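Local coordinates for chloramphenicol acetyltransferase (Aliivibrio fischeri, PDB 6PXA), which probably transfers an acetyl group from acetyl-CoA to the 3-hydroxyl of chloramphenicol, as a trimeric member of the hexapeptide-repeat acyltransferase family, at residues K40-Q45 with L71-F76; Y161-G166 with K172-E177; W189-Q194 with E209-Y214. All blocks are in the same frame, centred on the assembly; numbering follows the deposited sequence.

Contact 1: K40-Q45 with L71-F76; sequences KTFEEQ and LRIGKF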
loop_
_atom_site.group_PDB
_atom_site.type_symbol
_atom_site.label_atom_id
_atom_site.label_comp_id
_atom_site.label_asym_id
_atom_site.label_seq_id
_atom_site.Cartn_x
_atom_site.Cartn_y
_atom_site.Cartn_z
ATOM N N LYS B 40 14.533 -7.112 0.606
ATOM C CA LYS B 40 15.089 -7.672 1.832
ATOM C C LYS B 40 14.529 -9.065 2.106
ATOM O O LYS B 40 13.559 -9.503 1.482
ATOM C CB LYS B 40 14.821 -6.719 2.997
ATOM C CG LYS B 40 15.638 -5.423 2.954
ATOM C CD LYS B 40 15.039 -4.393 3.917
ATOM C CE LYS B 40 15.796 -3.070 3.914
ATOM N NZ LYS B 40 17.056 -3.156 4.700
ATOM N N THR B 41 15.158 -9.771 3.054
ATOM C CA THR B 41 14.718 -11.117 3.395
ATOM C C THR B 41 13.347 -11.101 4.051
ATOM O O THR B 41 12.885 -10.086 4.592
ATOM C CB THR B 41 15.662 -11.806 4.379
ATOM O OG1 THR B 41 15.598 -11.124 5.643
ATOM C CG2 THR B 41 17.108 -11.836 3.886
ATOM N N PHE B 42 12.728 -12.281 4.043
ATOM C CA PHE B 42 11.432 -12.483 4.676
ATOM C C PHE B 42 11.427 -11.981 6.123
ATOM O O PHE B 42 10.512 -11.259 6.537
ATOM C CB PHE B 42 11.088 -13.973 4.604
ATOM C CG PHE B 42 9.759 -14.328 5.209
ATOM C CD1 PHE B 42 8.591 -14.020 4.553
ATOM C CD2 PHE B 42 9.689 -15.016 6.410
ATOM C CE1 PHE B 42 7.363 -14.353 5.094
ATOM C CE2 PHE B 42 8.464 -15.360 6.959
ATOM C CZ PHE B 42 7.298 -15.022 6.301
ATOM N N GLU B 43 12.456 -12.339 6.910
ATOM C CA GLU B 43 12.468 -11.964 8.325
ATOM C C GLU B 43 12.789 -10.499 8.565
ATOM O O GLU B 43 12.503 -9.993 9.653
ATOM C CB GLU B 43 13.470 -12.819 9.121
ATOM C CG GLU B 43 12.963 -14.225 9.362
ATOM C CD GLU B 43 13.806 -14.974 10.389
ATOM O OE1 GLU B 43 15.017 -15.160 10.164
ATOM O OE2 GLU B 43 13.243 -15.359 11.428
ATOM N N GLU B 44 13.368 -9.793 7.604
ATOM C CA GLU B 44 13.656 -8.394 7.878
ATOM C C GLU B 44 12.648 -7.435 7.267
ATOM O O GLU B 44 12.626 -6.274 7.666
ATOM C CB GLU B 44 15.072 -8.031 7.432
ATOM C CG GLU B 44 15.354 -8.206 5.996
ATOM C CD GLU B 44 16.840 -8.240 5.710
ATOM O OE1 GLU B 44 17.222 -8.171 4.525
ATOM O OE2 GLU B 44 17.629 -8.339 6.673
ATOM N N GLN B 45 11.767 -7.902 6.386
ATOM C CA GLN B 45 10.888 -7.039 5.590
ATOM C C GLN B 45 9.421 -7.442 5.678
ATOM O O GLN B 45 8.547 -6.584 5.789
ATOM C CB GLN B 45 11.372 -7.093 4.117
ATOM C CG GLN B 45 10.552 -6.291 3.120
ATOM C CD GLN B 45 10.723 -4.805 3.309
ATOM O OE1 GLN B 45 11.753 -4.351 3.794
ATOM N NE2 GLN B 45 9.708 -4.038 2.932
ATOM N N LEU B 71 4.137 -16.297 14.868
ATOM C CA LEU B 71 3.716 -16.372 13.471
ATOM C C LEU B 71 3.937 -17.808 12.991
ATOM O O LEU B 71 5.073 -18.283 12.939
ATOM C CB LEU B 71 4.493 -15.371 12.611
ATOM C CG LEU B 71 4.355 -15.605 11.101
ATOM C CD1 LEU B 71 2.915 -15.405 10.658
ATOM C CD2 LEU B 71 5.315 -14.739 10.293
ATOM N N ARG B 72 2.858 -18.504 12.646
ATOM C CA ARG B 72 2.949 -19.894 12.224
ATOM C C ARG B 72 2.433 -20.009 10.794
ATOM O O ARG B 72 1.303 -19.601 10.502
ATOM C CB ARG B 72 2.164 -20.807 13.170
ATOM C CG ARG B 72 2.399 -20.550 14.638
ATOM C CD ARG B 72 1.796 -21.718 15.450
ATOM N NE ARG B 72 0.868 -21.283 16.492
ATOM C CZ ARG B 72 -0.254 -21.937 16.817
ATOM N NH1 ARG B 72 -1.043 -21.475 17.780
ATOM N NH2 ARG B 72 -0.605 -23.041 16.166
ATOM N N ILE B 73 3.263 -20.557 9.908
ATOM C CA ILE B 73 2.944 -20.694 8.490
ATOM C C ILE B 73 3.034 -22.170 8.121
ATOM O O ILE B 73 3.938 -22.886 8.577
ATOM C CB ILE B 73 3.888 -19.839 7.622
ATOM C CG1 ILE B 73 3.645 -18.347 7.888
ATOM C CG2 ILE B 73 3.696 -20.155 6.157
ATOM C CD1 ILE B 73 4.739 -17.419 7.349
ATOM N N GLY B 74 2.057 -22.629 7.345
ATOM C CA GLY B 74 1.935 -24.024 7.003
ATOM C C GLY B 74 2.878 -24.423 5.894
ATOM O O GLY B 74 3.902 -23.784 5.641
ATOM N N LYS B 75 2.542 -25.543 5.265
ATOM C CA LYS B 75 3.297 -26.098 4.158
ATOM C C LYS B 75 2.726 -25.608 2.835
ATOM O O LYS B 75 1.534 -25.307 2.726
ATOM C CB LYS B 75 3.247 -27.622 4.189
ATOM C CG LYS B 75 3.754 -28.235 5.486
ATOM C CD LYS B 75 3.389 -29.706 5.546
ATOM C CE LYS B 75 3.867 -30.356 6.807
ATOM N NZ LYS B 75 3.550 -31.827 6.794
ATOM N N PHE B 76 3.593 -25.540 1.827
ATOM C CA PHE B 76 3.161 -25.319 0.453
ATOM C C PHE B 76 2.509 -23.953 0.272
ATOM O O PHE B 76 1.574 -23.800 -0.525
ATOM C CB PHE B 76 2.215 -26.429 0.015
ATOM C CG PHE B 76 2.892 -27.766 -0.130
ATOM C CD1 PHE B 76 3.863 -27.956 -1.085
ATOM C CD2 PHE B 76 2.578 -28.824 0.709
ATOM C CE1 PHE B 76 4.500 -29.193 -1.224
ATOM C CE2 PHE B 76 3.209 -30.065 0.565
ATOM C CZ PHE B 76 4.170 -30.239 -0.396
#
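Phe42 turns its ring away from its own backbone N (chi1 -179°, CG anti to it), which carries the ring off the first turn of helix 42-46 toward strand 71-73, and Ile73 answers from the opposite direction. Its CG1 lies anti to the carbonyl carbon and the chain runs on extended (chi2 166°), which sends CD1 out to the far end of the phenyl ring. Phe42 CZ and Ile73 CD1 meet at 3.7 Å, the closest approach here. Two positions earlier on the same strand, Leu71 also faces the helix, and its CD2 stands 4.5 Å from Phe42 CZ, a looser touch. Both methyls approach the ring obliquely, and the contact is small and wholly apolar.

The start of the helix that carries Phe42 is fixed by a capping box. Thr41 N donates to Glu44 OE1 at 3.0 Å, reaching the oxygen from above the carboxylate plane, while Glu44 N returns a longer, more bent bond to Thr41 OG1 at 3.3 Å. The reciprocal pair closes the turn 41-44, within which Phe42 sits.

Around the phenyl ring, Tyr33, Leu16 and Val47 add further cover, and Val47 also touches Leu71. Strand 71-73 is itself hydrogen-bonded through its backbone to strand 25-27 on one side and strand 122-124 on the other. Alternate strand residues, Leu71 and Ile73, thus turn inward to meet a phenylalanine from a short helix: a buried piece of the hydrophobic core inside the left-handed parallel beta-helix of the hexapeptide acyltransferases.

Contact 2: Y161-G166 with K172-E177; sequences YSVVVG and KKRFDE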
loop_
_atom_site.group_PDB
_atom_site.type_symbol
_atom_site.label_atom_id
_atom_site.label_comp_id
_atom_site.label_asym_id
_atom_site.label_seq_id
_atom_site.Cartn_x
_atom_site.Cartn_y
_atom_site.Cartn_z
ATOM N N TYR B 161 -10.056 -22.150 1.685
ATOM C CA TYR B 161 -10.337 -22.086 0.248
ATOM C C TYR B 161 -11.163 -20.864 -0.133
ATOM O O TYR B 161 -11.786 -20.841 -1.209
ATOM C CB TYR B 161 -11.001 -23.376 -0.233
ATOM C CG TYR B 161 -10.026 -24.522 -0.194
ATOM C CD1 TYR B 161 -9.132 -24.735 -1.236
ATOM C CD2 TYR B 161 -9.961 -25.356 0.911
ATOM C CE1 TYR B 161 -8.220 -25.770 -1.192
ATOM C CE2 TYR B 161 -9.055 -26.386 0.974
ATOM C CZ TYR B 161 -8.187 -26.583 -0.073
ATOM O OH TYR B 161 -7.297 -27.609 0.021
ATOM N N SER B 162 -11.172 -19.853 0.737
ATOM C CA SER B 162 -11.719 -18.547 0.408
ATOM C C SER B 162 -10.729 -17.721 -0.419
ATOM O O SER B 162 -9.504 -17.826 -0.263
ATOM C CB SER B 162 -12.076 -17.793 1.698
ATOM O OG SER B 162 -13.274 -18.290 2.271
ATOM N N VAL B 163 -11.272 -16.860 -1.283
ATOM C CA VAL B 163 -10.501 -15.821 -1.963
ATOM C C VAL B 163 -10.916 -14.468 -1.394
ATOM O O VAL B 163 -12.099 -14.104 -1.443
ATOM C CB VAL B 163 -10.728 -15.859 -3.483
ATOM C CG1 VAL B 163 -9.822 -14.841 -4.202
ATOM C CG2 VAL B 163 -10.534 -17.260 -4.003
ATOM N N VAL B 164 -9.950 -13.706 -0.885
ATOM C CA VAL B 164 -10.241 -12.488 -0.127
ATOM C C VAL B 164 -9.379 -11.363 -0.671
ATOM O O VAL B 164 -8.166 -11.529 -0.839
ATOM C CB VAL B 164 -10.008 -12.675 1.389
ATOM C CG1 VAL B 164 -10.568 -11.479 2.208
ATOM C CG2 VAL B 164 -10.626 -13.992 1.867
ATOM N N VAL B 165 -10.005 -10.223 -0.953
ATOM C CA VAL B 165 -9.303 -9.047 -1.461
ATOM C C VAL B 165 -9.703 -7.835 -0.628
ATOM O O VAL B 165 -10.689 -7.853 0.104
ATOM C CB VAL B 165 -9.599 -8.757 -2.956
ATOM C CG1 VAL B 165 -9.330 -9.983 -3.821
ATOM C CG2 VAL B 165 -11.064 -8.371 -3.139
ATOM N N GLY B 166 -8.933 -6.758 -0.794
ATOM C CA GLY B 166 -9.332 -5.490 -0.217
ATOM C C GLY B 166 -9.566 -5.584 1.279
ATOM O O GLY B 166 -8.846 -6.276 2.017
ATOM N N LYS B 172 -15.093 -15.179 -3.541
ATOM C CA LYS B 172 -15.555 -16.507 -3.933
ATOM C C LYS B 172 -14.857 -17.539 -3.060
ATOM O O LYS B 172 -13.909 -17.235 -2.327
ATOM C CB LYS B 172 -15.273 -16.822 -5.396
ATOM C CG LYS B 172 -13.809 -16.748 -5.780
ATOM C CD LYS B 172 -13.611 -17.214 -7.219
ATOM C CE LYS B 172 -14.088 -18.657 -7.373
ATOM N NZ LYS B 172 -13.561 -19.321 -8.596
ATOM N N LYS B 173 -15.349 -18.769 -3.153
ATOM C CA LYS B 173 -14.662 -19.952 -2.658
ATOM C C LYS B 173 -14.165 -20.745 -3.863
ATOM O O LYS B 173 -14.848 -20.815 -4.883
ATOM C CB LYS B 173 -15.592 -20.799 -1.777
ATOM C CG LYS B 173 -16.041 -20.052 -0.518
ATOM C CD LYS B 173 -16.581 -20.993 0.552
ATOM C CE LYS B 173 -15.490 -21.391 1.531
ATOM N NZ LYS B 173 -15.996 -22.293 2.617
ATOM N N ARG B 174 -12.948 -21.287 -3.776
ATOM C CA ARG B 174 -12.343 -21.906 -4.957
ATOM C C ARG B 174 -13.153 -23.102 -5.439
ATOM O O ARG B 174 -13.212 -23.366 -6.644
ATOM C CB ARG B 174 -10.903 -22.326 -4.658
ATOM C CG ARG B 174 -9.911 -21.170 -4.472
ATOM C CD ARG B 174 -8.610 -21.652 -3.837
ATOM N NE ARG B 174 -7.866 -22.572 -4.694
ATOM C CZ ARG B 174 -6.923 -23.415 -4.271
ATOM N NH1 ARG B 174 -6.584 -23.488 -2.990
ATOM N NH2 ARG B 174 -6.314 -24.206 -5.137
ATOM N N PHE B 175 -13.774 -23.848 -4.515
ATOM C CA PHE B 175 -14.522 -25.054 -4.856
ATOM C C PHE B 175 -15.842 -25.093 -4.096
ATOM O O PHE B 175 -16.059 -24.345 -3.135
ATOM C CB PHE B 175 -13.703 -26.318 -4.551
ATOM C CG PHE B 175 -12.306 -26.260 -5.085
ATOM C CD1 PHE B 175 -12.062 -26.473 -6.428
ATOM C CD2 PHE B 175 -11.239 -25.969 -4.246
ATOM C CE1 PHE B 175 -10.775 -26.422 -6.929
ATOM C CE2 PHE B 175 -9.945 -25.908 -4.740
ATOM C CZ PHE B 175 -9.719 -26.131 -6.093
ATOM N N ASP B 176 -16.726 -25.993 -4.535
ATOM C CA ASP B 176 -17.971 -26.258 -3.822
ATOM C C ASP B 176 -17.690 -26.790 -2.420
ATOM O O ASP B 176 -16.639 -27.376 -2.150
ATOM C CB ASP B 176 -18.817 -27.275 -4.585
ATOM C CG ASP B 176 -18.731 -27.074 -6.077
ATOM O OD1 ASP B 176 -17.595 -26.854 -6.568
ATOM O OD2 ASP B 176 -19.783 -27.128 -6.749
ATOM N N GLU B 177 -18.671 -26.599 -1.530
ATOM C CA GLU B 177 -18.483 -26.945 -0.122
ATOM C C GLU B 177 -18.131 -28.415 0.054
ATOM O O GLU B 177 -17.249 -28.760 0.850
ATOM C CB GLU B 177 -19.741 -26.607 0.681
ATOM C CG GLU B 177 -20.000 -25.114 0.872
ATOM C CD GLU B 177 -18.938 -24.430 1.719
ATOM O OE1 GLU B 177 -18.317 -25.100 2.570
ATOM O OE2 GLU B 177 -18.721 -23.218 1.529
#
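Tyr161 and Arg174 form the dense end of this contact, where guanidinium NH1 comes to 3.3 Å from Tyr161 CE1, with ring and guanidinium planes 34° apart. Phe175 closes in beside them: the edge of its ring meets Tyr161 CD1, its CE2 lies 3.8 Å from that atom, and the two ring planes are inclined at 64°. The backbone ties the same end together, Arg174 N donating to Tyr161 O at 2.9 Å. NH1 of Arg174 also bonds Gly145 O, and its NE reaches Ala95 O of the second subunit, so this buried arginine spans the subunit boundary.

Toward the open side the packing thins. Val163 N bonds Lys172 O at 2.9 Å, and Val163 CG2 lies alongside Lys172 CG at 3.8 Å, but the lysine then bends at chi3 (-60°) and its end leads away from the valine. On the sheet face shared by Ser162 and Lys173, the contact is a light one between Ser162 OG and Lys173 CE; the ammonium group goes on to a salt bridge with Glu177 OE2 at 3.1 Å. The arrangement is the open end of the antiparallel beta hairpin 162-165/169-173, which follows the parallel coils of the beta-helix, and the chain leading into helix 177-186.

Contact 3: W189-Q194 with E209-Y214; sequences WDWPLQ and EELEQY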
loop_
_atom_site.group_PDB
_atom_site.type_symbol
_atom_site.label_atom_id
_atom_site.label_comp_id
_atom_site.label_asym_id
_atom_site.label_seq_id
_atom_site.Cartn_x
_atom_site.Cartn_y
_atom_site.Cartn_z
ATOM N N TRP B 189 -1.252 -32.136 1.851
ATOM C CA TRP B 189 -0.003 -31.526 2.296
ATOM C C TRP B 189 0.680 -32.343 3.394
ATOM O O TRP B 189 1.878 -32.165 3.626
ATOM C CB TRP B 189 -0.249 -30.078 2.759
ATOM C CG TRP B 189 -1.484 -29.934 3.587
ATOM C CD1 TRP B 189 -1.605 -30.180 4.919
ATOM C CD2 TRP B 189 -2.783 -29.541 3.129
ATOM N NE1 TRP B 189 -2.900 -29.960 5.324
ATOM C CE2 TRP B 189 -3.643 -29.561 4.246
ATOM C CE3 TRP B 189 -3.297 -29.155 1.886
ATOM C CZ2 TRP B 189 -4.993 -29.216 4.157
ATOM C CZ3 TRP B 189 -4.632 -28.805 1.799
ATOM C CH2 TRP B 189 -5.471 -28.855 2.921
ATOM N N ASP B 190 -0.028 -33.265 4.036
ATOM C CA ASP B 190 0.557 -34.086 5.088
ATOM C C ASP B 190 0.991 -35.465 4.598
ATOM O O ASP B 190 1.594 -36.213 5.364
ATOM C CB ASP B 190 -0.432 -34.228 6.244
ATOM C CG ASP B 190 -0.538 -32.965 7.078
ATOM O OD1 ASP B 190 0.449 -32.200 7.135
ATOM O OD2 ASP B 190 -1.602 -32.748 7.701
ATOM N N TRP B 191 0.709 -35.809 3.339
ATOM C CA TRP B 191 1.090 -37.106 2.791
ATOM C C TRP B 191 2.610 -37.242 2.720
ATOM O O TRP B 191 3.322 -36.241 2.575
ATOM C CB TRP B 191 0.523 -37.282 1.382
ATOM C CG TRP B 191 -0.958 -37.314 1.283
ATOM C CD1 TRP B 191 -1.848 -37.224 2.305
ATOM C CD2 TRP B 191 -1.730 -37.440 0.084
ATOM N NE1 TRP B 191 -3.131 -37.282 1.819
ATOM C CE2 TRP B 191 -3.086 -37.421 0.458
ATOM C CE3 TRP B 191 -1.404 -37.551 -1.275
ATOM C CZ2 TRP B 191 -4.123 -37.512 -0.479
ATOM C CZ3 TRP B 191 -2.430 -37.644 -2.197
ATOM C CH2 TRP B 191 -3.772 -37.633 -1.795
ATOM N N PRO B 192 3.128 -38.473 2.753
ATOM C CA PRO B 192 4.553 -38.665 2.473
ATOM C C PRO B 192 4.889 -38.125 1.096
ATOM O O PRO B 192 4.040 -38.077 0.199
ATOM C CB PRO B 192 4.736 -40.189 2.544
ATOM C CG PRO B 192 3.547 -40.687 3.329
ATOM C CD PRO B 192 2.432 -39.762 2.920
ATOM N N LEU B 193 6.139 -37.686 0.940
ATOM C CA LEU B 193 6.496 -36.935 -0.259
ATOM C C LEU B 193 6.288 -37.759 -1.523
ATOM O O LEU B 193 5.877 -37.223 -2.556
ATOM C CB LEU B 193 7.940 -36.451 -0.164
ATOM C CG LEU B 193 8.625 -35.987 -1.449
ATOM C CD1 LEU B 193 7.956 -34.729 -2.047
ATOM C CD2 LEU B 193 10.102 -35.739 -1.178
ATOM N N GLN B 194 6.546 -39.071 -1.465
ATOM C CA GLN B 194 6.375 -39.885 -2.664
ATOM C C GLN B 194 4.910 -39.957 -3.095
ATOM O O GLN B 194 4.624 -40.135 -4.280
ATOM C CB GLN B 194 6.944 -41.296 -2.435
ATOM C CG GLN B 194 7.038 -42.157 -3.700
ATOM C CD GLN B 194 7.874 -41.519 -4.810
ATOM O OE1 GLN B 194 9.044 -41.189 -4.615
ATOM N NE2 GLN B 194 7.266 -41.340 -5.979
ATOM N N GLU B 209 -11.981 -35.314 -6.888
ATOM C CA GLU B 209 -12.499 -36.659 -6.647
ATOM C C GLU B 209 -11.479 -37.731 -7.011
ATOM O O GLU B 209 -11.386 -38.759 -6.328
ATOM C CB GLU B 209 -13.797 -36.869 -7.420
ATOM C CG GLU B 209 -14.950 -36.061 -6.880
ATOM C CD GLU B 209 -16.261 -36.433 -7.532
ATOM O OE1 GLU B 209 -16.246 -37.251 -8.477
ATOM O OE2 GLU B 209 -17.308 -35.914 -7.098
ATOM N N GLU B 210 -10.718 -37.520 -8.089
ATOM C CA GLU B 210 -9.565 -38.375 -8.356
ATOM C C GLU B 210 -8.597 -38.348 -7.181
ATOM O O GLU B 210 -8.123 -39.395 -6.719
ATOM C CB GLU B 210 -8.851 -37.934 -9.635
ATOM C CG GLU B 210 -9.388 -38.496 -10.924
ATOM C CD GLU B 210 -8.518 -38.116 -12.120
ATOM O OE1 GLU B 210 -8.784 -37.078 -12.766
ATOM O OE2 GLU B 210 -7.557 -38.857 -12.413
ATOM N N LEU B 211 -8.299 -37.154 -6.671
ATOM C CA LEU B 211 -7.413 -37.064 -5.518
ATOM C C LEU B 211 -7.964 -37.862 -4.339
ATOM O O LEU B 211 -7.216 -38.575 -3.655
ATOM C CB LEU B 211 -7.201 -35.599 -5.136
ATOM C CG LEU B 211 -6.018 -35.398 -4.186
ATOM C CD1 LEU B 211 -4.724 -35.738 -4.891
ATOM C CD2 LEU B 211 -5.954 -33.978 -3.609
ATOM N N GLU B 212 -9.278 -37.772 -4.104
ATOM C CA GLU B 212 -9.891 -38.474 -2.982
ATOM C C GLU B 212 -9.808 -39.983 -3.166
ATOM O O GLU B 212 -9.655 -40.721 -2.186
ATOM C CB GLU B 212 -11.346 -38.033 -2.820
ATOM C CG GLU B 212 -12.057 -38.637 -1.628
ATOM C CD GLU B 212 -13.566 -38.478 -1.689
ATOM O OE1 GLU B 212 -14.112 -38.233 -2.784
ATOM O OE2 GLU B 212 -14.213 -38.619 -0.633
ATOM N N GLN B 213 -9.905 -40.464 -4.409
ATOM C CA GLN B 213 -9.764 -41.900 -4.650
ATOM C C GLN B 213 -8.330 -42.360 -4.426
ATOM O O GLN B 213 -8.109 -43.418 -3.830
ATOM C CB GLN B 213 -10.222 -42.271 -6.063
ATOM C CG GLN B 213 -11.714 -42.127 -6.318
ATOM C CD GLN B 213 -12.570 -43.022 -5.436
ATOM O OE1 GLN B 213 -12.272 -44.209 -5.230
ATOM N NE2 GLN B 213 -13.656 -42.457 -4.916
ATOM N N TYR B 214 -7.343 -41.587 -4.889
ATOM C CA TYR B 214 -5.951 -41.951 -4.628
ATOM C C TYR B 214 -5.701 -42.081 -3.136
ATOM O O TYR B 214 -5.023 -43.018 -2.688
ATOM C CB TYR B 214 -4.977 -40.928 -5.230
ATOM C CG TYR B 214 -3.526 -41.337 -5.022
ATOM C CD1 TYR B 214 -2.830 -40.983 -3.865
ATOM C CD2 TYR B 214 -2.870 -42.111 -5.966
ATOM C CE1 TYR B 214 -1.516 -41.388 -3.670
ATOM C CE2 TYR B 214 -1.565 -42.509 -5.784
ATOM C CZ TYR B 214 -0.890 -42.158 -4.638
ATOM O OH TYR B 214 0.415 -42.583 -4.477
#
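Trp191 contributes the most surface to this contact, and the outer corner of its six-membered ring does the touching. CZ3 and CH2 fit between Leu211 and Tyr214, one turn apart on helix 208-219, which lie on opposite sides of the indole plane. Leu211 sets CD1 3.8 Å from Trp191 CH2, an oblique approach led by the CD1 branch, with CG close behind. Tyr214 brings CD1 to 3.8 Å from Trp191 CZ3. Its ring is inclined by 30° to the indole six-membered ring, but with centroids 5.8 Å apart the two are slid so far past each other that they barely overlap.

CG of Tyr214 is anti to the backbone N (chi1 -177°), which swings the phenol from the helix toward the 189-194 segment. Its hydroxyl is hydrogen-bonded to both His195 ND1 and Asn198 ND2, linking helix 208-219 to helix 193-198. The indole is held at its other end by a hydrogen bond from Trp191 NE1 to Ile186 O, while the ring of Phe215 meets it. Leu211 reaches further, touching Leu183 and Ile186 of helix 177-186 and Ile98 of the second subunit.

Glu210, which binds magnesium in a structure of this protein though none is bound to this chain here, belongs to the same helical turn, but its side chain takes no part. The arrangement is a small aromatic and aliphatic core within the C-terminal helical region that follows the left-handed beta-helix.

Overall arrangement
The contacts follow one another along the chain, from the beta-helix core (contact 1) through the hairpin (contact 2) to the helices (contact 3). Contacts 1 and 2 stay separate, their nearest atoms about 9 Å apart. Contact 3 touches both: Lys75 NZ makes a 3.1 Å salt bridge to Asp190 OD1, and Tyr161 OH packs 3.4 Å from Trp189 CZ3. All three reach the second subunit, contact 1 through Phe76, whose ring meets Phe101 there, one of the residues lining a taurocholic acid pocket. Taurocholic acid lies about 12 Å from the Phe42 side chain; Glu210, a magnesium ligand in a structure of this protein, is about 12 Å from Phe175 between side chains.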